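Local coordinates for protein CRISPR-associated endoribonuclease Cse3 (Thermus thermophilus, PDB 2Y9H) that cleaves CRISPR RNA transcripts as an endoribonuclease of adaptive immunity against viruses and plasmids, and keeps hold of the crRNA once it is processed, at residues E28-L33 / L48-E53; L7-L12 / P60-V65. All coordinates share one frame; numbering follows the deposited sequence.

Contact 1 (E28-L33 / L48-E53)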
loop_
_atom_site.group_PDB
_atom_site.type_symbol
_atom_site.label_atom_id
_atom_site.label_comp_id
_atom_site.label_asym_id
_atom_site.label_seq_id
_atom_site.Cartn_x
_atom_site.Cartn_y
_atom_site.Cartn_z
ATOM N N GLU A 28 13.185 -7.277 1.102
ATOM C CA GLU A 28 13.294 -8.267 0.043
ATOM C C GLU A 28 12.138 -8.082 -0.935
ATOM O O GLU A 28 12.345 -7.650 -2.070
ATOM C CB GLU A 28 13.326 -9.693 0.609
ATOM C CG GLU A 28 14.514 -9.966 1.528
ATOM C CD GLU A 28 15.871 -9.908 0.803
ATOM O OE1 GLU A 28 15.911 -9.461 -0.363
ATOM O OE2 GLU A 28 16.897 -10.308 1.399
ATOM N N MET A 29 10.922 -8.381 -0.492
ATOM C CA MET A 29 9.749 -8.191 -1.336
ATOM C C MET A 29 9.854 -6.946 -2.211
ATOM O O MET A 29 9.571 -6.991 -3.407
ATOM C CB MET A 29 8.477 -8.080 -0.510
ATOM C CG MET A 29 7.272 -7.822 -1.388
ATOM S SD MET A 29 6.802 -9.365 -2.168
ATOM C CE MET A 29 6.084 -10.196 -0.737
ATOM N N HIS A 30 10.257 -5.837 -1.606
ATOM C CA HIS A 30 10.422 -4.608 -2.356
ATOM C C HIS A 30 11.434 -4.792 -3.475
ATOM O O HIS A 30 11.207 -4.343 -4.594
ATOM C CB HIS A 30 10.867 -3.476 -1.434
ATOM C CG HIS A 30 10.828 -2.130 -2.074
ATOM N ND1 HIS A 30 9.800 -1.728 -2.894
ATOM C CD2 HIS A 30 11.684 -1.088 -2.006
ATOM C CE1 HIS A 30 10.026 -0.494 -3.312
ATOM N NE2 HIS A 30 11.159 -0.083 -2.782
ATOM N N ARG A 31 12.550 -5.456 -3.179
ATOM C CA ARG A 31 13.598 -5.619 -4.176
ATOM C C ARG A 31 13.148 -6.550 -5.292
ATOM O O ARG A 31 13.372 -6.270 -6.465
ATOM C CB ARG A 31 14.898 -6.123 -3.547
ATOM C CG ARG A 31 15.975 -6.453 -4.568
ATOM C CD ARG A 31 17.372 -6.373 -3.957
ATOM N NE ARG A 31 17.695 -7.537 -3.137
ATOM C CZ ARG A 31 18.290 -7.483 -1.949
ATOM N NH1 ARG A 31 18.626 -6.315 -1.424
ATOM N NH2 ARG A 31 18.542 -8.603 -1.284
ATOM N N THR A 32 12.521 -7.659 -4.920
ATOM C CA THR A 32 11.950 -8.564 -5.900
ATOM C C THR A 32 11.010 -7.756 -6.800
ATOM O O THR A 32 11.269 -7.577 -7.990
ATOM C CB THR A 32 11.210 -9.749 -5.220
ATOM O OG1 THR A 32 12.052 -10.309 -4.210
ATOM C CG2 THR A 32 10.825 -10.865 -6.231
ATOM N N LEU A 33 9.944 -7.218 -6.230
ATOM C CA LEU A 33 8.997 -6.448 -7.038
ATOM C C LEU A 33 9.680 -5.396 -7.906
ATOM O O LEU A 33 9.461 -5.347 -9.115
ATOM C CB LEU A 33 7.886 -5.822 -6.180
ATOM C CG LEU A 33 7.041 -6.855 -5.417
ATOM C CD1 LEU A 33 6.029 -6.196 -4.495
ATOM C CD2 LEU A 33 6.372 -7.844 -6.374
ATOM N N LEU A 48 6.362 2.506 -7.487
ATOM C CA LEU A 48 5.938 1.168 -7.115
ATOM C C LEU A 48 5.064 1.246 -5.862
ATOM O O LEU A 48 5.367 1.993 -4.939
ATOM C CB LEU A 48 7.162 0.279 -6.880
ATOM C CG LEU A 48 6.899 -1.213 -6.698
ATOM C CD1 LEU A 48 5.954 -1.721 -7.770
ATOM C CD2 LEU A 48 8.203 -1.983 -6.736
ATOM N N LEU A 49 3.963 0.499 -5.862
ATOM C CA LEU A 49 3.043 0.432 -4.726
ATOM C C LEU A 49 2.515 -0.974 -4.621
ATOM O O LEU A 49 2.234 -1.612 -5.636
ATOM C CB LEU A 49 1.867 1.381 -4.920
ATOM C CG LEU A 49 2.231 2.838 -4.715
ATOM C CD1 LEU A 49 1.102 3.738 -5.141
ATOM C CD2 LEU A 49 2.576 3.049 -3.266
ATOM N N TRP A 50 2.384 -1.483 -3.410
ATOM C CA TRP A 50 1.866 -2.837 -3.284
ATOM C C TRP A 50 1.165 -3.119 -1.976
ATOM O O TRP A 50 1.433 -2.485 -0.966
ATOM C CB TRP A 50 2.985 -3.860 -3.482
ATOM C CG TRP A 50 4.208 -3.683 -2.616
ATOM C CD1 TRP A 50 5.232 -2.784 -2.799
ATOM C CD2 TRP A 50 4.557 -4.450 -1.466
ATOM N NE1 TRP A 50 6.193 -2.943 -1.821
ATOM C CE2 TRP A 50 5.809 -3.964 -0.996
ATOM C CE3 TRP A 50 3.942 -5.502 -0.788
ATOM C CZ2 TRP A 50 6.444 -4.492 0.120
ATOM C CZ3 TRP A 50 4.571 -6.029 0.333
ATOM C CH2 TRP A 50 5.809 -5.519 0.778
ATOM N N ARG A 51 0.261 -4.081 -1.987
ATOM C CA ARG A 51 -0.315 -4.502 -0.725
ATOM C C ARG A 51 -0.343 -6.007 -0.666
ATOM O O ARG A 51 -0.593 -6.674 -1.672
ATOM C CB ARG A 51 -1.703 -3.888 -0.491
ATOM C CG ARG A 51 -2.366 -4.341 0.823
ATOM C CD ARG A 51 -3.774 -3.741 1.002
ATOM N NE ARG A 51 -4.706 -4.220 -0.014
ATOM C CZ ARG A 51 -5.204 -3.483 -0.998
ATOM N NH1 ARG A 51 -4.900 -2.202 -1.102
ATOM N NH2 ARG A 51 -6.030 -4.031 -1.873
ATOM N N LEU A 52 -0.013 -6.542 0.504
ATOM C CA LEU A 52 -0.104 -7.973 0.727
ATOM C C LEU A 52 -1.436 -8.232 1.378
ATOM O O LEU A 52 -1.654 -7.839 2.509
ATOM C CB LEU A 52 0.995 -8.460 1.651
ATOM C CG LEU A 52 0.586 -9.778 2.301
ATOM C CD1 LEU A 52 0.236 -10.783 1.220
ATOM C CD2 LEU A 52 1.660 -10.327 3.219
ATOM N N GLU A 53 -2.321 -8.898 0.652
ATOM C CA GLU A 53 -3.679 -9.153 1.106
ATOM C C GLU A 53 -3.777 -10.062 2.319
ATOM O O GLU A 53 -3.040 -11.054 2.451
ATOM C CB GLU A 53 -4.484 -9.768 -0.027
ATOM C CG GLU A 53 -4.680 -8.839 -1.194
ATOM C CD GLU A 53 -5.636 -7.734 -0.878
ATOM O OE1 GLU A 53 -5.662 -7.276 0.279
ATOM O OE2 GLU A 53 -6.381 -7.334 -1.784
#
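Met29 and Leu33 press onto one face of the Trp50 indole in a buried, apolar helix-on-sheet contact: helix 26-34 lies against strand 49-52, an outermost strand of the four-stranded antiparallel sheet. The short axes approach to 10.5 Å and run at 128°, a gap filled mainly by side chains. Trp50 has its CG wedged between backbone N and carbonyl carbon (chi1 53°), which stands the indole up toward the helix. Over its six-membered ring sits Met29 CG, 3.7 Å from the centroid, a CH-pi contact. Bends at chi2 (77°) and chi3 turn the Met29 chain back on itself, and SD lies above the same ring, 5.0 Å from its centroid, a longer-range Met-aromatic contact. One helical turn on, Leu33 CD1 sits over the five-membered ring on that same face, 3.8 Å from its centroid. Leu33 CB also meets Leu48 CD2 at 3.9 Å. His30 crosses Trp50 at about a right angle, its ND1 4.0 Å from Trp50 NE1, while CE1 brushes Leu48 CD2; the imidazole also packs on a phosphate of the bound RNA. Tyr27, inferred to stabilise the transition state, lies on the same helix. The chemistry is dispersion and CH-pi packing: with no directional bond between the two segments, the helix bearing Tyr27 and His30 is seated here by shape and apolar packing.

Contact 2 (L7-L12 / P60-V65)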
loop_
_atom_site.group_PDB
_atom_site.type_symbol
_atom_site.label_atom_id
_atom_site.label_comp_id
_atom_site.label_asym_id
_atom_site.label_seq_id
_atom_site.Cartn_x
_atom_site.Cartn_y
_atom_site.Cartn_z
ATOM N N LEU A 7 -1.984 -2.833 -12.879
ATOM C CA LEU A 7 -2.262 -3.613 -11.689
ATOM C C LEU A 7 -1.857 -5.022 -11.970
ATOM O O LEU A 7 -2.152 -5.557 -13.039
ATOM C CB LEU A 7 -3.749 -3.603 -11.341
ATOM C CG LEU A 7 -4.186 -2.450 -10.450
ATOM C CD1 LEU A 7 -3.356 -2.441 -9.190
ATOM C CD2 LEU A 7 -4.005 -1.153 -11.212
ATOM N N THR A 8 -1.198 -5.635 -11.001
ATOM C CA THR A 8 -0.712 -6.982 -11.182
ATOM C C THR A 8 -1.081 -7.804 -9.972
ATOM O O THR A 8 -0.922 -7.365 -8.837
ATOM C CB THR A 8 0.824 -6.992 -11.367
ATOM O OG1 THR A 8 1.182 -6.147 -12.476
ATOM C CG2 THR A 8 1.337 -8.423 -11.594
ATOM N N LYS A 9 -1.591 -8.996 -10.211
ATOM C CA LYS A 9 -1.857 -9.882 -9.109
ATOM C C LYS A 9 -0.848 -11.023 -9.094
ATOM O O LYS A 9 -0.757 -11.824 -10.043
ATOM C CB LYS A 9 -3.288 -10.415 -9.164
ATOM C CG LYS A 9 -3.691 -11.280 -7.965
ATOM C CD LYS A 9 -5.115 -11.789 -8.121
ATOM C CE LYS A 9 -5.424 -12.931 -7.159
ATOM N NZ LYS A 9 -6.816 -13.435 -7.341
ATOM N N LEU A 10 -0.089 -11.084 -8.003
ATOM C CA LEU A 10 0.822 -12.192 -7.767
ATOM C C LEU A 10 0.246 -13.136 -6.727
ATOM O O LEU A 10 -0.151 -12.723 -5.650
ATOM C CB LEU A 10 2.202 -11.686 -7.328
ATOM C CG LEU A 10 3.019 -10.996 -8.420
ATOM C CD1 LEU A 10 2.635 -9.538 -8.538
ATOM C CD2 LEU A 10 4.513 -11.140 -8.143
ATOM N N VAL A 11 0.180 -14.410 -7.055
ATOM C CA VAL A 11 -0.190 -15.357 -6.039
ATOM C C VAL A 11 1.090 -16.082 -5.729
ATOM O O VAL A 11 1.632 -16.801 -6.569
ATOM C CB VAL A 11 -1.284 -16.323 -6.501
ATOM C CG1 VAL A 11 -1.855 -17.034 -5.308
ATOM C CG2 VAL A 11 -2.384 -15.568 -7.203
ATOM N N LEU A 12 1.597 -15.866 -4.527
ATOM C CA LEU A 12 2.908 -16.385 -4.198
ATOM C C LEU A 12 2.871 -17.860 -3.800
ATOM O O LEU A 12 1.946 -18.315 -3.136
ATOM C CB LEU A 12 3.575 -15.519 -3.125
ATOM C CG LEU A 12 4.387 -14.375 -3.739
ATOM C CD1 LEU A 12 3.501 -13.462 -4.573
ATOM C CD2 LEU A 12 5.135 -13.594 -2.673
ATOM N N PRO A 60 -3.463 -19.189 -0.755
ATOM C CA PRO A 60 -2.086 -18.715 -0.925
ATOM C C PRO A 60 -2.003 -17.218 -0.679
ATOM O O PRO A 60 -2.990 -16.525 -0.924
ATOM C CB PRO A 60 -1.815 -18.989 -2.403
ATOM C CG PRO A 60 -3.184 -18.970 -3.039
ATOM C CD PRO A 60 -4.042 -19.649 -2.028
ATOM N N PRO A 61 -0.839 -16.720 -0.229
ATOM C CA PRO A 61 -0.708 -15.278 -0.027
ATOM C C PRO A 61 -0.771 -14.631 -1.377
ATOM O O PRO A 61 -0.270 -15.197 -2.347
ATOM C CB PRO A 61 0.679 -15.126 0.568
ATOM C CG PRO A 61 1.434 -16.264 -0.016
ATOM C CD PRO A 61 0.454 -17.407 -0.123
ATOM N N VAL A 62 -1.415 -13.474 -1.437
ATOM C CA VAL A 62 -1.709 -12.800 -2.685
ATOM C C VAL A 62 -1.204 -11.389 -2.552
ATOM O O VAL A 62 -1.476 -10.726 -1.552
ATOM C CB VAL A 62 -3.217 -12.752 -2.870
ATOM C CG1 VAL A 62 -3.583 -12.046 -4.150
ATOM C CG2 VAL A 62 -3.786 -14.157 -2.809
ATOM N N VAL A 63 -0.454 -10.923 -3.544
ATOM C CA VAL A 63 0.165 -9.600 -3.477
ATOM C C VAL A 63 -0.282 -8.744 -4.628
ATOM O O VAL A 63 -0.020 -9.051 -5.787
ATOM C CB VAL A 63 1.697 -9.660 -3.589
ATOM C CG1 VAL A 63 2.275 -8.236 -3.789
ATOM C CG2 VAL A 63 2.305 -10.387 -2.387
ATOM N N LEU A 64 -0.933 -7.644 -4.299
ATOM C CA LEU A 64 -1.412 -6.731 -5.305
ATOM C C LEU A 64 -0.385 -5.623 -5.519
ATOM O O LEU A 64 0.212 -5.090 -4.572
ATOM C CB LEU A 64 -2.758 -6.173 -4.864
ATOM C CG LEU A 64 -3.469 -5.231 -5.823
ATOM C CD1 LEU A 64 -3.396 -5.792 -7.229
ATOM C CD2 LEU A 64 -4.928 -5.009 -5.401
ATOM N N VAL A 65 -0.170 -5.277 -6.777
ATOM C CA VAL A 65 0.879 -4.342 -7.115
ATOM C C VAL A 65 0.394 -3.389 -8.157
ATOM O O VAL A 65 -0.205 -3.794 -9.159
ATOM C CB VAL A 65 2.095 -5.060 -7.723
ATOM C CG1 VAL A 65 3.197 -4.055 -8.012
ATOM C CG2 VAL A 65 2.580 -6.160 -6.803
#
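Leu10 and Val63 face each other as a hydrogen-bonded pair in the middle of two antiparallel strands, 5-12 and 62-67, whose short axes lie 4.7 Å apart. Their two bonds are nearly straight: Val63 N reaches Leu10 O at 2.8 Å with an angle of 171° at the hydrogen. Thr8 and Val65 form the other such pair, more bent, and Leu12 N adds a bond to Pro61 O where the partner strand gives way to loop.

The side chains separate onto two faces. On that of Thr8, Leu10, Val63 and Val65, contacts run diagonally. Leu10 has its CG opposite the carbonyl carbon (chi1 -71°), and its CD1 reaches diagonally to Val65 CG2 at 3.8 Å, passing near Val63 O. This side is buried: Leu76 and Val83 pack on Leu10, and Trp50 on Val65. Beyond the last bridged pair, Leu12 also makes a diagonal contact, CD1 4.0 Å from Val63 CG2, with CB beside the Pro61 ring; Leu23 packs on both Leu12 and Pro61.

Lys9, Val11, Val62 and Leu64 occupy the more exposed face. The aliphatic chain of Lys9, extended with every torsion near 180°, passes over Val62, CE 3.6 Å from Val62 CG1. The next residue of that face, Val11, sets its CG1 against Pro60 CG, although Pro60 is poorly ordered. Leu64 swings CG away from its backbone N (chi1 -177°), which returns CD1 to the neighbouring strand, 3.9 Å from Leu7 CD1 and close to Thr8 O.

The alternation of pairs is that of any antiparallel pairing; the central place of strands 5-12 and 62-67 in the order 2-3-1-4 is what fits the ferredoxin-like sheet of RAMP-type Cas6/Cse3 proteins.

In the fold
The chain enters through strand 5-12, runs through helices 17-24, 26-34 and 38-42, forms the edge strand 49-52, and turns back into strand 62-67. Contact 2 closes the long loop by pairing 7-12 with 60-65, 48 residues apart; contact 1, whose segments are 15 residues apart at their nearest ends, is nested inside it. Their centres lie about 9 Å apart, and strands 49-52 and 62-67 join them as sheet neighbours: Arg51 N meets Leu64 O at 2.8 Å, a probable hydrogen bond, and Glu53 N probably pairs with Val62 O. Met29 also touches Val63, so helix 26-34 packs on residues of both strands, and strand 81-89 completes the sheet beyond 5-12.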